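Thiamine phosphate pyrophosphorylase (Bacteroides thetaiotaomicron VPI-5482, PDB 3CEU) probably catalyses the joining of a pyrimidine and a thiazole unit into thiamine phosphate, a late step in making thiamine diphosphate. Local coordinates at residues A[2-7]-A[146-151]; A[34-39]-A[77-82]; A[99-104]-A[109-114]. All blocks are in the same frame, centred on the assembly; numbering follows the deposited sequence.

Contact 1 of 3, residues A[2-7]-A[146-151]; sequences KLIVVT and KVMALG
I4 meets M148 through the tip of its longer branch. CD1 of I4 lies 3.5 Å from CG of M148, and this apolar touch carries the contact. The same methyl is a little farther from CB of M148, at 4.0 Å, and from its SE atom, at 4.1 Å. The two side chains cross at about a right angle. M148 is bent at chi2 (-52°), which carries SE and CE along toward K2. There CE comes within 4.4 Å of CD of K2, a looser touch made by the aliphatic part of the lysine. K2 is exposed, whereas I4 and M148 are both buried. No hydrogen bond joins the two segments.

The arrangement belongs to the interior of a TIM barrel. Strand 2-6 is the first of eight parallel strands and strand 147-150 is the seventh. They are not neighbours in the sheet, because strand 168-171 runs between them. The CA atoms of I4 and M148 are 8.2 Å apart, and the side chains bridge that distance inside the barrel.

V170 of the intervening strand touches I4, V6 and M148. I4 also packs on H31, and M148 on Y110 and F112, so residues from several strands meet in this interior layer. The backbone of I4 is hydrogen-bonded to A169 and V171, and V5 to I29 and H31. These bonds hold strand 2-6 between its two neighbours. In I4, CG1 lies anti to the carbonyl carbon (chi1 -55°), and this sends CD1 toward M148.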
loop_
_atom_site.group_PDB
_atom_site.type_symbol
_atom_site.label_atom_id
_atom_site.label_comp_id
_atom_site.label_asym_id
_atom_site.label_seq_id
_atom_site.Cartn_x
_atom_site.Cartn_y
_atom_site.Cartn_z
ATOM N N LYS A 2 7.799 -6.730 -1.995
ATOM C CA LYS A 2 6.962 -5.727 -2.638
ATOM C C LYS A 2 6.963 -4.410 -1.865
ATOM O O LYS A 2 7.129 -4.383 -0.643
ATOM C CB LYS A 2 5.527 -6.245 -2.777
ATOM C CG LYS A 2 5.368 -7.373 -3.792
ATOM C CD LYS A 2 3.921 -7.846 -3.875
ATOM C CE LYS A 2 3.734 -8.870 -4.983
ATOM N NZ LYS A 2 4.723 -9.978 -4.855
ATOM N N LEU A 3 6.802 -3.318 -2.602
ATOM C CA LEU A 3 6.755 -1.984 -2.023
ATOM C C LEU A 3 5.417 -1.358 -2.418
ATOM O O LEU A 3 5.228 -0.932 -3.557
ATOM C CB LEU A 3 7.916 -1.128 -2.544
ATOM C CG LEU A 3 7.995 0.292 -1.972
ATOM C CD1 LEU A 3 8.018 0.213 -0.448
ATOM C CD2 LEU A 3 9.226 1.010 -2.497
ATOM N N ILE A 4 4.492 -1.317 -1.466
ATOM C CA ILE A 4 3.158 -0.774 -1.694
ATOM C C ILE A 4 3.060 0.669 -1.226
ATOM O O ILE A 4 3.549 1.021 -0.146
ATOM C CB ILE A 4 2.092 -1.605 -0.946
ATOM C CG1 ILE A 4 2.203 -3.079 -1.356
ATOM C CG2 ILE A 4 0.705 -1.074 -1.248
ATOM C CD1 ILE A 4 1.453 -4.032 -0.445
ATOM N N VAL A 5 2.427 1.499 -2.053
ATOM C CA VAL A 5 2.236 2.918 -1.750
ATOM C C VAL A 5 0.754 3.242 -1.571
ATOM O O VAL A 5 -0.071 2.846 -2.392
ATOM C CB VAL A 5 2.768 3.833 -2.898
ATOM C CG1 VAL A 5 2.357 5.284 -2.636
ATOM C CG2 VAL A 5 4.289 3.727 -3.007
ATOM N N VAL A 6 0.412 3.948 -0.496
ATOM C CA VAL A 6 -0.974 4.346 -0.292
ATOM C C VAL A 6 -1.066 5.820 -0.687
ATOM O O VAL A 6 -0.165 6.609 -0.372
ATOM C CB VAL A 6 -1.435 4.209 1.187
ATOM C CG1 VAL A 6 -2.912 4.571 1.293
ATOM C CG2 VAL A 6 -1.206 2.801 1.701
ATOM N N THR A 7 -2.134 6.181 -1.399
ATOM C CA THR A 7 -2.347 7.566 -1.818
ATOM C C THR A 7 -2.574 8.416 -0.579
ATOM O O THR A 7 -2.566 7.920 0.544
ATOM C CB THR A 7 -3.628 7.753 -2.662
ATOM O OG1 THR A 7 -4.766 7.440 -1.848
ATOM C CG2 THR A 7 -3.623 6.878 -3.899
ATOM N N LYS A 146 2.549 -13.052 2.425
ATOM C CA LYS A 146 1.182 -12.558 2.358
ATOM C C LYS A 146 0.879 -11.424 3.342
ATOM O O LYS A 146 -0.228 -10.888 3.360
ATOM C CB LYS A 146 0.197 -13.721 2.569
ATOM C CG LYS A 146 -1.266 -13.339 2.430
ATOM C CD LYS A 146 -2.214 -14.447 2.869
ATOM C CE LYS A 146 -2.493 -15.458 1.774
ATOM N NZ LYS A 146 -3.735 -16.206 2.105
ATOM N N VAL A 147 1.850 -11.038 4.155
ATOM C CA VAL A 147 1.602 -9.957 5.100
ATOM C C VAL A 147 2.434 -8.727 4.758
ATOM O O VAL A 147 3.647 -8.814 4.551
ATOM C CB VAL A 147 1.910 -10.396 6.533
ATOM C CG1 VAL A 147 3.334 -10.878 6.628
ATOM C CG2 VAL A 147 1.658 -9.243 7.495
HETATM N N MSE A 148 1.779 -7.578 4.687
HETATM C CA MSE A 148 2.475 -6.350 4.347
HETATM C C MSE A 148 2.638 -5.474 5.587
HETATM O O MSE A 148 1.676 -5.199 6.305
HETATM C CB MSE A 148 1.703 -5.605 3.253
HETATM C CG MSE A 148 1.252 -6.504 2.087
HETATM SE SE MSE A 148 2.654 -7.602 1.252
HETATM C CE MSE A 148 1.602 -8.381 -0.178
ATOM N N ALA A 149 3.864 -5.042 5.848
ATOM C CA ALA A 149 4.116 -4.221 7.019
ATOM C C ALA A 149 3.700 -2.777 6.761
ATOM O O ALA A 149 3.975 -2.219 5.706
ATOM C CB ALA A 149 5.589 -4.297 7.401
ATOM N N LEU A 150 3.029 -2.179 7.735
ATOM C CA LEU A 150 2.574 -0.805 7.611
ATOM C C LEU A 150 2.671 -0.053 8.925
ATOM O O LEU A 150 2.420 -0.610 9.996
ATOM C CB LEU A 150 1.121 -0.771 7.125
ATOM C CG LEU A 150 0.326 0.523 7.385
ATOM C CD1 LEU A 150 0.878 1.676 6.541
ATOM C CD2 LEU A 150 -1.138 0.277 7.064
ATOM N N GLY A 151 3.026 1.224 8.836
ATOM C CA GLY A 151 3.117 2.034 10.033
ATOM C C GLY A 151 4.517 2.459 10.422
ATOM O O GLY A 151 5.283 1.681 10.997
#

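Contact 2 of 3, residues A[34-39]-A[77-82]; sequences KPETPA and NARNPS
The guanidinium of R79 meets CB of P35 obliquely, with 4.1 Å between that carbon and NE. On one face of the guanidinium, toward its rim, lies OD1 of N77, 3.2 Å above the plane. The carboxylate of E36 is turned 70° from the guanidinium plane. Segment 34-39 follows strand 29-32. Segment 77-82 follows strand 73-75. Both are loops at the C-terminal ends of TIM-barrel strands, where such enzymes carry their active sites. The contact lies at the surface.

The carboxylate oxygen OE2 of E36 lies against the aliphatic part of R79, 3.9 Å from CD. The opposite charges stay apart, since OE2 is 5.2 Å from NE. Any attraction between them is therefore probably modest. R79 is bent at chi3 (-57°), which turns the guanidinium toward N77 and leaves NE beside P35. A long, weak ion pair links its NH2 to E61.

The 77-82 loop is held by an Asx motif, in which OD1 of N77 accepts from the backbone N of N80. N77 ND2 is hydrogen-bonded to the carbonyl oxygens of H60 and H75, which fixes the amide. The N80 N to N77 OD1 bond is 3.2 Å long, with the donor 63° out of the carbonyl plane.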
loop_
_atom_site.group_PDB
_atom_site.type_symbol
_atom_site.label_atom_id
_atom_site.label_comp_id
_atom_site.label_asym_id
_atom_site.label_seq_id
_atom_site.Cartn_x
_atom_site.Cartn_y
_atom_site.Cartn_z
ATOM N N LYS A 34 -9.218 7.335 -0.313
ATOM C CA LYS A 34 -9.745 8.698 -0.272
ATOM C C LYS A 34 -10.979 8.688 0.628
ATOM O O LYS A 34 -12.112 8.688 0.142
ATOM C CB LYS A 34 -10.162 9.155 -1.670
ATOM C CG LYS A 34 -9.068 9.109 -2.722
ATOM C CD LYS A 34 -7.902 10.000 -2.340
ATOM C CE LYS A 34 -6.875 10.091 -3.458
ATOM N NZ LYS A 34 -5.716 10.915 -3.033
ATOM N N PRO A 35 -10.773 8.702 1.952
ATOM C CA PRO A 35 -11.847 8.685 2.950
ATOM C C PRO A 35 -12.962 9.698 2.709
ATOM O O PRO A 35 -12.692 10.871 2.462
ATOM C CB PRO A 35 -11.113 8.973 4.256
ATOM C CG PRO A 35 -9.713 8.475 3.993
ATOM C CD PRO A 35 -9.467 8.936 2.593
ATOM N N GLU A 36 -14.209 9.241 2.793
ATOM C CA GLU A 36 -15.378 10.114 2.628
ATOM C C GLU A 36 -15.247 11.068 1.442
ATOM O O GLU A 36 -15.172 12.284 1.626
ATOM C CB GLU A 36 -15.585 10.946 3.902
ATOM C CG GLU A 36 -15.784 10.153 5.203
ATOM C CD GLU A 36 -17.163 9.513 5.321
ATOM O OE1 GLU A 36 -18.182 10.229 5.165
ATOM O OE2 GLU A 36 -17.223 8.291 5.591
ATOM N N THR A 37 -15.251 10.533 0.229
ATOM C CA THR A 37 -15.096 11.385 -0.943
ATOM C C THR A 37 -16.014 10.981 -2.094
ATOM O O THR A 37 -16.214 9.795 -2.338
ATOM C CB THR A 37 -13.640 11.328 -1.416
ATOM O OG1 THR A 37 -12.776 11.373 -0.272
ATOM C CG2 THR A 37 -13.325 12.505 -2.315
ATOM N N PRO A 38 -16.585 11.967 -2.811
ATOM C CA PRO A 38 -17.482 11.707 -3.941
ATOM C C PRO A 38 -16.807 10.799 -4.956
ATOM O O PRO A 38 -15.694 11.088 -5.400
ATOM C CB PRO A 38 -17.721 13.097 -4.519
ATOM C CG PRO A 38 -17.593 13.984 -3.343
ATOM C CD PRO A 38 -16.403 13.415 -2.621
ATOM N N ALA A 39 -17.480 9.714 -5.328
ATOM C CA ALA A 39 -16.932 8.762 -6.295
ATOM C C ALA A 39 -16.342 9.485 -7.503
ATOM O O ALA A 39 -15.267 9.132 -7.993
ATOM C CB ALA A 39 -18.014 7.793 -6.740
ATOM N N ASN A 77 -12.321 -2.043 5.012
ATOM C CA ASN A 77 -11.926 -1.161 6.099
ATOM C C ASN A 77 -13.133 -0.671 6.884
ATOM O O ASN A 77 -14.273 -0.938 6.511
ATOM C CB ASN A 77 -11.112 0.013 5.546
ATOM C CG ASN A 77 -11.920 0.904 4.632
ATOM O OD1 ASN A 77 -12.725 1.720 5.089
ATOM N ND2 ASN A 77 -11.719 0.749 3.331
ATOM N N ALA A 78 -12.874 0.040 7.974
ATOM C CA ALA A 78 -13.933 0.538 8.843
ATOM C C ALA A 78 -15.115 1.144 8.099
ATOM O O ALA A 78 -16.266 0.777 8.350
ATOM C CB ALA A 78 -13.364 1.550 9.827
ATOM N N ARG A 79 -14.840 2.060 7.181
ATOM C CA ARG A 79 -15.911 2.709 6.441
ATOM C C ARG A 79 -16.537 1.787 5.395
ATOM O O ARG A 79 -17.716 1.927 5.063
ATOM C CB ARG A 79 -15.381 4.007 5.814
ATOM C CG ARG A 79 -14.972 5.052 6.871
ATOM C CD ARG A 79 -14.061 6.132 6.299
ATOM N NE ARG A 79 -12.873 5.531 5.701
ATOM C CZ ARG A 79 -11.978 4.817 6.379
ATOM N NH1 ARG A 79 -12.130 4.620 7.686
ATOM N NH2 ARG A 79 -10.941 4.274 5.750
ATOM N N ASN A 80 -15.761 0.831 4.893
ATOM C CA ASN A 80 -16.276 -0.111 3.901
ATOM C C ASN A 80 -15.853 -1.508 4.338
ATOM O O ASN A 80 -14.946 -2.107 3.769
ATOM C CB ASN A 80 -15.730 0.238 2.521
ATOM C CG ASN A 80 -15.928 1.717 2.179
ATOM O OD1 ASN A 80 -15.158 2.574 2.625
ATOM N ND2 ASN A 80 -16.970 2.022 1.406
ATOM N N PRO A 81 -16.533 -2.050 5.369
ATOM C CA PRO A 81 -16.279 -3.369 5.958
ATOM C C PRO A 81 -16.654 -4.623 5.184
ATOM O O PRO A 81 -16.319 -5.726 5.610
ATOM C CB PRO A 81 -17.018 -3.291 7.284
ATOM C CG PRO A 81 -18.209 -2.479 6.940
ATOM C CD PRO A 81 -17.633 -1.372 6.088
ATOM N N SER A 82 -17.325 -4.490 4.050
ATOM C CA SER A 82 -17.686 -5.703 3.341
ATOM C C SER A 82 -17.653 -5.601 1.838
ATOM O O SER A 82 -17.983 -4.571 1.258
ATOM C CB SER A 82 -19.061 -6.170 3.815
ATOM O OG SER A 82 -19.919 -5.059 4.017
#

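Contact 3 of 3, residues A[99-104]-A[109-114]; sequences EEVKNR and DYVFMS
The last turn of helix 98-102 lies beside strand 110-113, with the CA atoms of V101 and M113 7.2 Å apart. V101 faces the strand and carries the contact, each of its methyls taking a different partner. CG2 lies 3.6 Å from CG of M113 and 4.1 Å from its SE atom. CG1 touches CG2 of V111 at 4.1 Å. With CG1 anti to the backbone N (chi1 180°), the two methyls of V101 spread over V111 and M113.

V101 and M113 cross at about a right angle, so the valine methyl rests on the flank of the selenomethionine chain. All three residues are buried, and the interface is apolar, without a hydrogen bond between the segments.

This is the helix-on-sheet layer of a TIM barrel, within the beta-alpha-beta unit of strand 90-95, helix 98-102 and strand 110-113. Y110 and F112 point away from the helix, and their rings meet histidines: Y110 meets H90 edge-to-face, while F112 meets H31 and H75. V101 also touches C95, so the helix packs on both strands of its unit. M113 reaches onward to V147 of strand 147-150 and to Y129. Strand 110-113 itself is hydrogen-bonded to strand 90-95 through F112 and to strand 147-150 through V111.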
loop_
_atom_site.group_PDB
_atom_site.type_symbol
_atom_site.label_atom_id
_atom_site.label_comp_id
_atom_site.label_asym_id
_atom_site.label_seq_id
_atom_site.Cartn_x
_atom_site.Cartn_y
_atom_site.Cartn_z
ATOM N N GLU A 99 -1.967 -12.070 16.543
ATOM C CA GLU A 99 -3.075 -13.016 16.551
ATOM C C GLU A 99 -4.022 -12.751 15.371
ATOM O O GLU A 99 -4.431 -13.685 14.684
ATOM C CB GLU A 99 -3.847 -12.925 17.878
ATOM C CG GLU A 99 -4.831 -14.075 18.109
ATOM C CD GLU A 99 -5.728 -13.860 19.321
ATOM O OE1 GLU A 99 -6.492 -14.788 19.664
ATOM O OE2 GLU A 99 -5.676 -12.764 19.930
ATOM N N GLU A 100 -4.365 -11.485 15.134
ATOM C CA GLU A 100 -5.262 -11.150 14.031
ATOM C C GLU A 100 -4.752 -11.696 12.703
ATOM O O GLU A 100 -5.477 -12.394 11.983
ATOM C CB GLU A 100 -5.469 -9.633 13.921
ATOM C CG GLU A 100 -6.751 -9.161 14.598
ATOM C CD GLU A 100 -7.081 -7.695 14.331
ATOM O OE1 GLU A 100 -6.975 -7.243 13.167
ATOM O OE2 GLU A 100 -7.481 -6.997 15.289
ATOM N N VAL A 101 -3.500 -11.379 12.387
ATOM C CA VAL A 101 -2.875 -11.834 11.153
ATOM C C VAL A 101 -2.943 -13.339 11.105
ATOM O O VAL A 101 -3.192 -13.927 10.051
ATOM C CB VAL A 101 -1.385 -11.461 11.093
ATOM C CG1 VAL A 101 -0.792 -11.960 9.794
ATOM C CG2 VAL A 101 -1.202 -9.956 11.238
ATOM N N LYS A 102 -2.696 -13.958 12.258
ATOM C CA LYS A 102 -2.705 -15.406 12.373
ATOM C C LYS A 102 -4.049 -16.001 11.992
ATOM O O LYS A 102 -4.120 -16.905 11.167
ATOM C CB LYS A 102 -2.343 -15.820 13.800
ATOM C CG LYS A 102 -2.359 -17.325 14.054
ATOM C CD LYS A 102 -1.960 -17.633 15.500
ATOM C CE LYS A 102 -2.102 -19.121 15.841
ATOM N NZ LYS A 102 -1.766 -19.417 17.276
ATOM N N ASN A 103 -5.123 -15.496 12.581
ATOM C CA ASN A 103 -6.434 -16.053 12.267
ATOM C C ASN A 103 -7.193 -15.264 11.207
ATOM O O ASN A 103 -8.398 -15.075 11.328
ATOM C CB ASN A 103 -7.288 -16.127 13.532
ATOM C CG ASN A 103 -6.486 -16.523 14.746
ATOM O OD1 ASN A 103 -5.728 -17.496 14.712
ATOM N ND2 ASN A 103 -6.653 -15.775 15.834
ATOM N N ARG A 104 -6.508 -14.805 10.166
ATOM C CA ARG A 104 -7.207 -14.042 9.142
ATOM C C ARG A 104 -6.497 -13.976 7.797
ATOM O O ARG A 104 -7.144 -13.941 6.757
ATOM C CB ARG A 104 -7.485 -12.622 9.657
ATOM C CG ARG A 104 -8.965 -12.269 9.704
ATOM C CD ARG A 104 -9.433 -11.847 11.101
ATOM N NE ARG A 104 -9.152 -10.447 11.383
ATOM C CZ ARG A 104 -9.549 -9.803 12.482
ATOM N NH1 ARG A 104 -10.247 -10.432 13.419
ATOM N NH2 ARG A 104 -9.258 -8.516 12.643
ATOM N N ASP A 109 -6.032 -12.239 0.154
ATOM C CA ASP A 109 -4.908 -12.412 -0.753
ATOM C C ASP A 109 -3.653 -11.982 -0.018
ATOM O O ASP A 109 -2.565 -12.514 -0.250
ATOM C CB ASP A 109 -5.142 -11.586 -2.005
ATOM C CG ASP A 109 -6.257 -12.150 -2.846
ATOM O OD1 ASP A 109 -6.035 -13.195 -3.494
ATOM O OD2 ASP A 109 -7.364 -11.578 -2.840
ATOM N N TYR A 110 -3.830 -11.011 0.874
ATOM C CA TYR A 110 -2.774 -10.504 1.739
ATOM C C TYR A 110 -3.386 -9.526 2.697
ATOM O O TYR A 110 -4.459 -8.994 2.439
ATOM C CB TYR A 110 -1.624 -9.834 0.971
ATOM C CG TYR A 110 -1.918 -8.587 0.151
ATOM C CD1 TYR A 110 -2.395 -7.411 0.735
ATOM C CD2 TYR A 110 -1.605 -8.555 -1.204
ATOM C CE1 TYR A 110 -2.543 -6.235 -0.020
ATOM C CE2 TYR A 110 -1.746 -7.394 -1.954
ATOM C CZ TYR A 110 -2.212 -6.240 -1.364
ATOM O OH TYR A 110 -2.331 -5.104 -2.142
ATOM N N VAL A 111 -2.719 -9.310 3.821
ATOM C CA VAL A 111 -3.213 -8.377 4.813
ATOM C C VAL A 111 -2.104 -7.426 5.227
ATOM O O VAL A 111 -0.918 -7.718 5.052
ATOM C CB VAL A 111 -3.715 -9.105 6.085
ATOM C CG1 VAL A 111 -4.748 -10.165 5.719
ATOM C CG2 VAL A 111 -2.548 -9.724 6.826
ATOM N N PHE A 112 -2.508 -6.285 5.772
ATOM C CA PHE A 112 -1.578 -5.280 6.272
ATOM C C PHE A 112 -1.374 -5.597 7.747
ATOM O O PHE A 112 -2.229 -6.222 8.371
ATOM C CB PHE A 112 -2.186 -3.872 6.161
ATOM C CG PHE A 112 -2.106 -3.271 4.786
ATOM C CD1 PHE A 112 -1.656 -4.024 3.707
ATOM C CD2 PHE A 112 -2.464 -1.945 4.570
ATOM C CE1 PHE A 112 -1.563 -3.471 2.439
ATOM C CE2 PHE A 112 -2.372 -1.386 3.301
ATOM C CZ PHE A 112 -1.917 -2.157 2.234
HETATM N N MSE A 113 -0.247 -5.185 8.307
HETATM C CA MSE A 113 -0.014 -5.398 9.724
HETATM C C MSE A 113 0.529 -4.086 10.270
HETATM O O MSE A 113 1.528 -3.561 9.765
HETATM C CB MSE A 113 0.990 -6.523 9.966
HETATM C CG MSE A 113 0.978 -7.038 11.395
HETATM SE SE MSE A 113 2.483 -8.167 11.848
HETATM C CE MSE A 113 2.839 -7.491 13.631
ATOM N N SER A 114 -0.130 -3.554 11.296
ATOM C CA SER A 114 0.275 -2.281 11.886
ATOM C C SER A 114 -0.261 -2.131 13.303
ATOM O O SER A 114 -1.153 -2.876 13.713
ATOM C CB SER A 114 -0.272 -1.145 11.039
ATOM O OG SER A 114 -1.681 -1.192 11.036
#

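Overall arrangement
All three contacts belong to one TIM barrel of eight parallel strands. Contact 1 lies inside the barrel, contact 3 outside its wall between helix and sheet, and contact 2 among surface loops. Together they sample the interior, the helical outer layer and the loops at the C-terminal strand ends, where the active site of such enzymes usually lies. Centres of contacts 1 and 3 are 12 Å apart. Their strands 110-113 and 147-150 are adjacent, joined by probable hydrogen bonds from M148 to V111 and M113. Contact 2 is centred 19 Å from contact 1 and 20 Å from contact 3. T7 packs on K34, linking contacts 1 and 2. Along the chain, contact 1 encloses contact 2 and then contact 3.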